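Local coordinates for periplasmic binding protein (Roseiflexus sp. RS-1, PDB 5GJ3) that binds heme, here two molecules at once, in the periplasm and probably delivers it to a heme-uptake transporter, at residues P142-F147 / G173-A178; Q198-L203 / D226-R231. All coordinates share one frame; numbering follows the deposited sequence.

In the fold
Both contacts reach the mixed sheet of the C-terminal half of the chain, and their centres lie about 10 Å apart. Along the chain, interaction 1 is complete before the first residue of interaction 2 is reached. Strand 144-151 is the common element: it pairs in parallel with the short strand 175-176 in interaction 1 and, through its other edge, with strand 201-205, whose start carries interaction 2. Backbone bonds tie the two directly, among them probable ones from Leu203 N to Leu146 O and from Asp200 N to His144 O. Interaction 2 then brings helix 228-232 against the entry to strand 201-205. Together they join three strands and one helix at one end of the heme-binding protein.

Interaction 1: P142-F147 / G173-A178. With ZN (zinc ion), chain E.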
loop_
_atom_site.group_PDB
_atom_site.type_symbol
_atom_site.label_atom_id
_atom_site.label_comp_id
_atom_site.label_asym_id
_atom_site.label_seq_id
_atom_site.Cartn_x
_atom_site.Cartn_y
_atom_site.Cartn_z
ATOM N N PRO A 142 10.506 -21.414 4.055
ATOM C CA PRO A 142 9.585 -20.276 3.997
ATOM C C PRO A 142 8.094 -20.637 4.152
ATOM O O PRO A 142 7.604 -21.597 3.539
ATOM C CB PRO A 142 9.852 -19.666 2.635
ATOM C CG PRO A 142 10.498 -20.729 1.818
ATOM C CD PRO A 142 11.228 -21.635 2.784
ATOM N N PRO A 143 7.373 -19.843 4.927
ATOM C CA PRO A 143 5.958 -20.127 5.114
ATOM C C PRO A 143 5.097 -19.784 3.898
ATOM O O PRO A 143 5.390 -18.813 3.149
ATOM C CB PRO A 143 5.600 -19.230 6.290
ATOM C CG PRO A 143 6.465 -17.994 6.058
ATOM C CD PRO A 143 7.788 -18.619 5.666
ATOM N N HIS A 144 4.037 -20.573 3.692
ATOM C CA HIS A 144 2.993 -20.235 2.704
ATOM C C HIS A 144 2.041 -19.129 3.231
ATOM O O HIS A 144 1.457 -19.248 4.325
ATOM C CB HIS A 144 2.203 -21.485 2.268
ATOM C CG HIS A 144 2.847 -22.209 1.120
ATOM N ND1 HIS A 144 4.103 -22.764 1.215
ATOM C CD2 HIS A 144 2.450 -22.397 -0.161
ATOM C CE1 HIS A 144 4.453 -23.286 0.053
ATOM N NE2 HIS A 144 3.463 -23.083 -0.798
ATOM N N VAL A 145 1.915 -18.044 2.459
ATOM C CA VAL A 145 1.205 -16.857 2.980
ATOM C C VAL A 145 0.003 -16.562 2.042
ATOM O O VAL A 145 0.177 -16.529 0.827
ATOM C CB VAL A 145 2.150 -15.622 3.046
ATOM C CG1 VAL A 145 1.416 -14.413 3.588
ATOM C CG2 VAL A 145 3.368 -15.906 3.951
ATOM N N LEU A 146 -1.197 -16.376 2.589
ATOM C CA LEU A 146 -2.324 -15.996 1.724
ATOM C C LEU A 146 -2.829 -14.592 2.107
ATOM O O LEU A 146 -3.195 -14.349 3.263
ATOM C CB LEU A 146 -3.452 -17.017 1.865
ATOM C CG LEU A 146 -4.597 -16.902 0.885
ATOM C CD1 LEU A 146 -4.163 -17.238 -0.562
ATOM C CD2 LEU A 146 -5.744 -17.817 1.379
ATOM N N PHE A 147 -2.821 -13.669 1.152
ATOM C CA PHE A 147 -3.420 -12.363 1.386
ATOM C C PHE A 147 -4.909 -12.352 0.991
ATOM O O PHE A 147 -5.249 -12.717 -0.153
ATOM C CB PHE A 147 -2.699 -11.273 0.578
ATOM C CG PHE A 147 -3.318 -9.908 0.748
ATOM C CD1 PHE A 147 -2.997 -9.135 1.841
ATOM C CD2 PHE A 147 -4.277 -9.432 -0.160
ATOM C CE1 PHE A 147 -3.601 -7.887 2.025
ATOM C CE2 PHE A 147 -4.879 -8.196 0.005
ATOM C CZ PHE A 147 -4.524 -7.415 1.095
ATOM N N GLY A 173 10.448 -12.914 2.539
ATOM C CA GLY A 173 10.900 -14.314 2.694
ATOM C C GLY A 173 9.769 -15.325 2.860
ATOM O O GLY A 173 9.987 -16.406 3.419
ATOM N N GLY A 174 8.570 -14.981 2.373
ATOM C CA GLY A 174 7.393 -15.862 2.409
ATOM C C GLY A 174 7.038 -16.326 1.009
ATOM O O GLY A 174 7.552 -15.813 0.019
ATOM N N ILE A 175 6.175 -17.323 0.917
ATOM C CA ILE A 175 5.721 -17.805 -0.390
ATOM C C ILE A 175 4.281 -17.326 -0.528
ATOM O O ILE A 175 3.463 -17.535 0.402
ATOM C CB ILE A 175 5.735 -19.360 -0.490
ATOM C CG1 ILE A 175 7.119 -19.934 -0.174
ATOM C CG2 ILE A 175 5.174 -19.837 -1.822
ATOM C CD1 ILE A 175 8.203 -19.456 -1.130
ATOM N N ASN A 176 3.960 -16.709 -1.670
ATOM C CA ASN A 176 2.584 -16.310 -1.929
ATOM C C ASN A 176 1.829 -17.577 -2.369
ATOM O O ASN A 176 2.028 -18.053 -3.493
ATOM C CB ASN A 176 2.463 -15.166 -2.966
ATOM C CG ASN A 176 0.995 -14.698 -3.164
ATOM O OD1 ASN A 176 0.055 -15.288 -2.583
ATOM N ND2 ASN A 176 0.800 -13.558 -3.886
ATOM N N ALA A 177 1.031 -18.123 -1.454
ATOM C CA ALA A 177 0.226 -19.346 -1.683
ATOM C C ALA A 177 -0.871 -19.197 -2.760
ATOM O O ALA A 177 -1.417 -20.204 -3.232
ATOM C CB ALA A 177 -0.389 -19.848 -0.370
ATOM N N ALA A 178 -1.194 -17.975 -3.184
ATOM C CA ALA A 178 -2.198 -17.803 -4.250
ATOM C C ALA A 178 -1.715 -18.408 -5.587
ATOM O O ALA A 178 -2.546 -18.787 -6.393
ATOM C CB ALA A 178 -2.536 -16.338 -4.460
HETATM ZN ZN ZN E . 3.061 -23.490 -2.838
HETATM O O HOH W 1 -2.162 -14.273 -1.457
#
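Val145 and Ile175 meet in a short parallel beta pairing, in which strand 175-176 lies along the start of strand 144-151 in the mixed sheet. Its tight part is the backbone ladder. Ile175 uses both its polar backbone atoms: its N donates to Pro143 O, and its O accepts from Val145 N at 2.6 Å, almost head-on to the carbonyl (175°). Ala177 N continues the ladder to Val145 O, with the donor tilted out of the carbonyl plane. Gly174 lies so near the valine that a beta carbon there would come about 3.1 Å from Val145 CG2. Behind this part Phe261 of helix 250-267 covers Pro143 and Val145.

On the sheet face of His144 and Ile175 the packing is looser and partly exposed. Ile175 CG2, set anti to its own backbone N (chi1 -56° for the CG1 branch), reaches over one face of the imidazole, 4.0 Å from the ring centroid, a CH-pi contact. Ala177 CB sits at the ring edge, 3.8 Å from His144 CD2. Ile175 CG1 turns the other way, onto Pro142 CB. One methyl over a face and one at the edge thus pack on an imidazole whose NE2 is bound to the zinc ion that Asp180 also holds.

Asn176 faces the other way: its ND2 bonds to Asp166 and Ala159 O, while OD1 receives Ala178 N at 3.0 Å in an Asx turn. One water donates to Asn176 OD1 (2.7 Å) and accepts from Phe147 N.

Interaction 2: Q198-L203 / D226-R231; sequences QPDVLL and DTPAGR
Ala229 and Pro199 join the first turn of helix 228-232 to the loop that leads into strand 201-205. Ala229 N donates to Pro199 O at 2.8 Å, lying in the carbonyl plane, and Ala229 CB lies 3.3 Å from Asp200 O and packs on Leu202 CG at the start of the strand.

The start of the helix is shaped by Thr227, its N-cap. With chi1 at 60°, OG1 stands between the backbone N and the carbonyl carbon, where it accepts from Gly230 N in a nearly straight bond (161°) and also bonds to Leu224 O. The same torsion places CG2 anti to the carbonyl carbon, where it touches Pro199 CD (3.8 Å) and Gln198 NE2, the side chains crossing at a slant. A valine in place of Thr227 would probably leave Gly230 N without its capping acceptor and Leu224 O without its mate, freeing the first turn to fray.

Gln198 is bent at chi2 (-68°), so that its side chain crosses that of Pro228 at about a right angle; OE1 comes 3.5 Å from Pro228 CD. NE2 is occupied by Val194 O. OE1 instead accepts from two waters, one of which donates on to Asp226 O, while the other accepts from Arg231 NH1 at a long 3.3 Å. The arginine guanidinium in turn lays one face over Asp226 O.

Asp200 OD1 touches Pro228 CB at 3.7 Å, but it also forms a salt bridge with Arg269 and a hydrogen bond with Ser268, and OD2 takes His144 N. The contact therefore mixes apolar packing of Pro199, Leu202, Pro228 and Ala229 with buried polar groups that have partners: the Ala229 N to Pro199 O bond, the N-cap and the Asp200 carboxylate, while the amide of Gln198 reaches water at the margin.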
loop_
_atom_site.group_PDB
_atom_site.type_symbol
_atom_site.label_atom_id
_atom_site.label_comp_id
_atom_site.label_asym_id
_atom_site.label_seq_id
_atom_site.Cartn_x
_atom_site.Cartn_y
_atom_site.Cartn_z
ATOM N N GLN A 198 -3.716 -23.842 1.572
ATOM C CA GLN A 198 -3.461 -24.267 2.991
ATOM C C GLN A 198 -2.409 -23.358 3.666
ATOM O O GLN A 198 -1.337 -23.808 4.039
ATOM C CB GLN A 198 -3.067 -25.747 3.074
ATOM C CG GLN A 198 -4.267 -26.647 2.845
ATOM C CD GLN A 198 -5.260 -26.554 3.986
ATOM O OE1 GLN A 198 -4.950 -26.917 5.128
ATOM N NE2 GLN A 198 -6.458 -26.089 3.687
ATOM N N PRO A 199 -2.723 -22.045 3.805
ATOM C CA PRO A 199 -1.652 -21.186 4.285
ATOM C C PRO A 199 -1.231 -21.388 5.764
ATOM O O PRO A 199 -2.069 -21.729 6.628
ATOM C CB PRO A 199 -2.252 -19.777 4.134
ATOM C CG PRO A 199 -3.741 -20.032 4.306
ATOM C CD PRO A 199 -3.922 -21.282 3.459
ATOM N N ASP A 200 0.045 -21.092 6.018
ATOM C CA ASP A 200 0.661 -21.009 7.331
ATOM C C ASP A 200 0.366 -19.660 7.984
ATOM O O ASP A 200 0.315 -19.551 9.224
ATOM C CB ASP A 200 2.205 -21.124 7.173
ATOM C CG ASP A 200 2.636 -22.506 6.688
ATOM O OD1 ASP A 200 2.269 -23.485 7.404
ATOM O OD2 ASP A 200 3.320 -22.620 5.630
ATOM N N VAL A 201 0.224 -18.636 7.143
ATOM C CA VAL A 201 -0.079 -17.247 7.573
ATOM C C VAL A 201 -1.248 -16.701 6.761
ATOM O O VAL A 201 -1.263 -16.815 5.558
ATOM C CB VAL A 201 1.175 -16.320 7.399
ATOM C CG1 VAL A 201 0.885 -14.862 7.879
ATOM C CG2 VAL A 201 2.375 -16.936 8.144
ATOM N N LEU A 202 -2.227 -16.105 7.434
ATOM C CA LEU A 202 -3.232 -15.292 6.765
ATOM C C LEU A 202 -2.883 -13.795 6.895
ATOM O O LEU A 202 -2.774 -13.248 8.005
ATOM C CB LEU A 202 -4.625 -15.574 7.354
ATOM C CG LEU A 202 -5.127 -16.980 6.975
ATOM C CD1 LEU A 202 -6.224 -17.419 7.917
ATOM C CD2 LEU A 202 -5.628 -17.013 5.534
ATOM N N LEU A 203 -2.687 -13.152 5.757
ATOM C CA LEU A 203 -2.368 -11.723 5.743
ATOM C C LEU A 203 -3.609 -10.936 5.291
ATOM O O LEU A 203 -4.159 -11.190 4.233
ATOM C CB LEU A 203 -1.157 -11.462 4.828
ATOM C CG LEU A 203 -0.609 -10.036 4.666
ATOM C CD1 LEU A 203 -0.127 -9.469 5.979
ATOM C CD2 LEU A 203 0.519 -9.978 3.640
ATOM N N ASP A 226 -9.453 -24.355 9.592
ATOM C CA ASP A 226 -8.728 -25.623 9.563
ATOM C C ASP A 226 -7.417 -25.558 8.736
ATOM O O ASP A 226 -6.695 -26.552 8.707
ATOM C CB ASP A 226 -9.632 -26.793 9.137
ATOM C CG ASP A 226 -10.626 -27.215 10.255
ATOM O OD1 ASP A 226 -10.507 -26.760 11.417
ATOM O OD2 ASP A 226 -11.551 -28.013 9.973
ATOM N N THR A 227 -7.073 -24.375 8.187
ATOM C CA THR A 227 -5.712 -24.162 7.637
ATOM C C THR A 227 -4.660 -24.198 8.742
ATOM O O THR A 227 -5.005 -24.020 9.932
ATOM C CB THR A 227 -5.605 -22.825 6.887
ATOM O OG1 THR A 227 -5.912 -21.745 7.793
ATOM C CG2 THR A 227 -6.584 -22.819 5.699
ATOM N N PRO A 228 -3.368 -24.433 8.382
ATOM C CA PRO A 228 -2.384 -24.327 9.426
ATOM C C PRO A 228 -2.415 -22.941 10.091
ATOM O O PRO A 228 -2.219 -22.847 11.309
ATOM C CB PRO A 228 -1.054 -24.542 8.701
ATOM C CG PRO A 228 -1.406 -25.411 7.488
ATOM C CD PRO A 228 -2.818 -25.009 7.130
ATOM N N ALA A 229 -2.683 -21.880 9.325
ATOM C CA ALA A 229 -2.822 -20.538 9.942
ATOM C C ALA A 229 -3.998 -20.471 10.892
ATOM O O ALA A 229 -3.866 -19.963 12.034
ATOM C CB ALA A 229 -2.995 -19.471 8.858
ATOM N N GLY A 230 -5.174 -20.886 10.398
ATOM C CA GLY A 230 -6.384 -20.889 11.206
ATOM C C GLY A 230 -6.196 -21.609 12.538
ATOM O O GLY A 230 -6.620 -21.093 13.571
ATOM N N ARG A 231 -5.532 -22.772 12.519
ATOM C CA ARG A 231 -5.304 -23.563 13.731
ATOM C C ARG A 231 -4.460 -22.881 14.805
ATOM O O ARG A 231 -4.666 -23.136 15.994
ATOM C CB ARG A 231 -4.636 -24.905 13.389
ATOM C CG ARG A 231 -5.500 -25.863 12.585
ATOM C CD ARG A 231 -4.600 -26.986 12.039
ATOM N NE ARG A 231 -5.371 -27.998 11.307
ATOM C CZ ARG A 231 -4.950 -28.629 10.198
ATOM N NH1 ARG A 231 -3.742 -28.343 9.651
ATOM N NH2 ARG A 231 -5.759 -29.523 9.619
HETATM O O HOH W 2 -2.948 -28.291 6.464
HETATM O O HOH W 3 -6.394 -28.685 6.758
#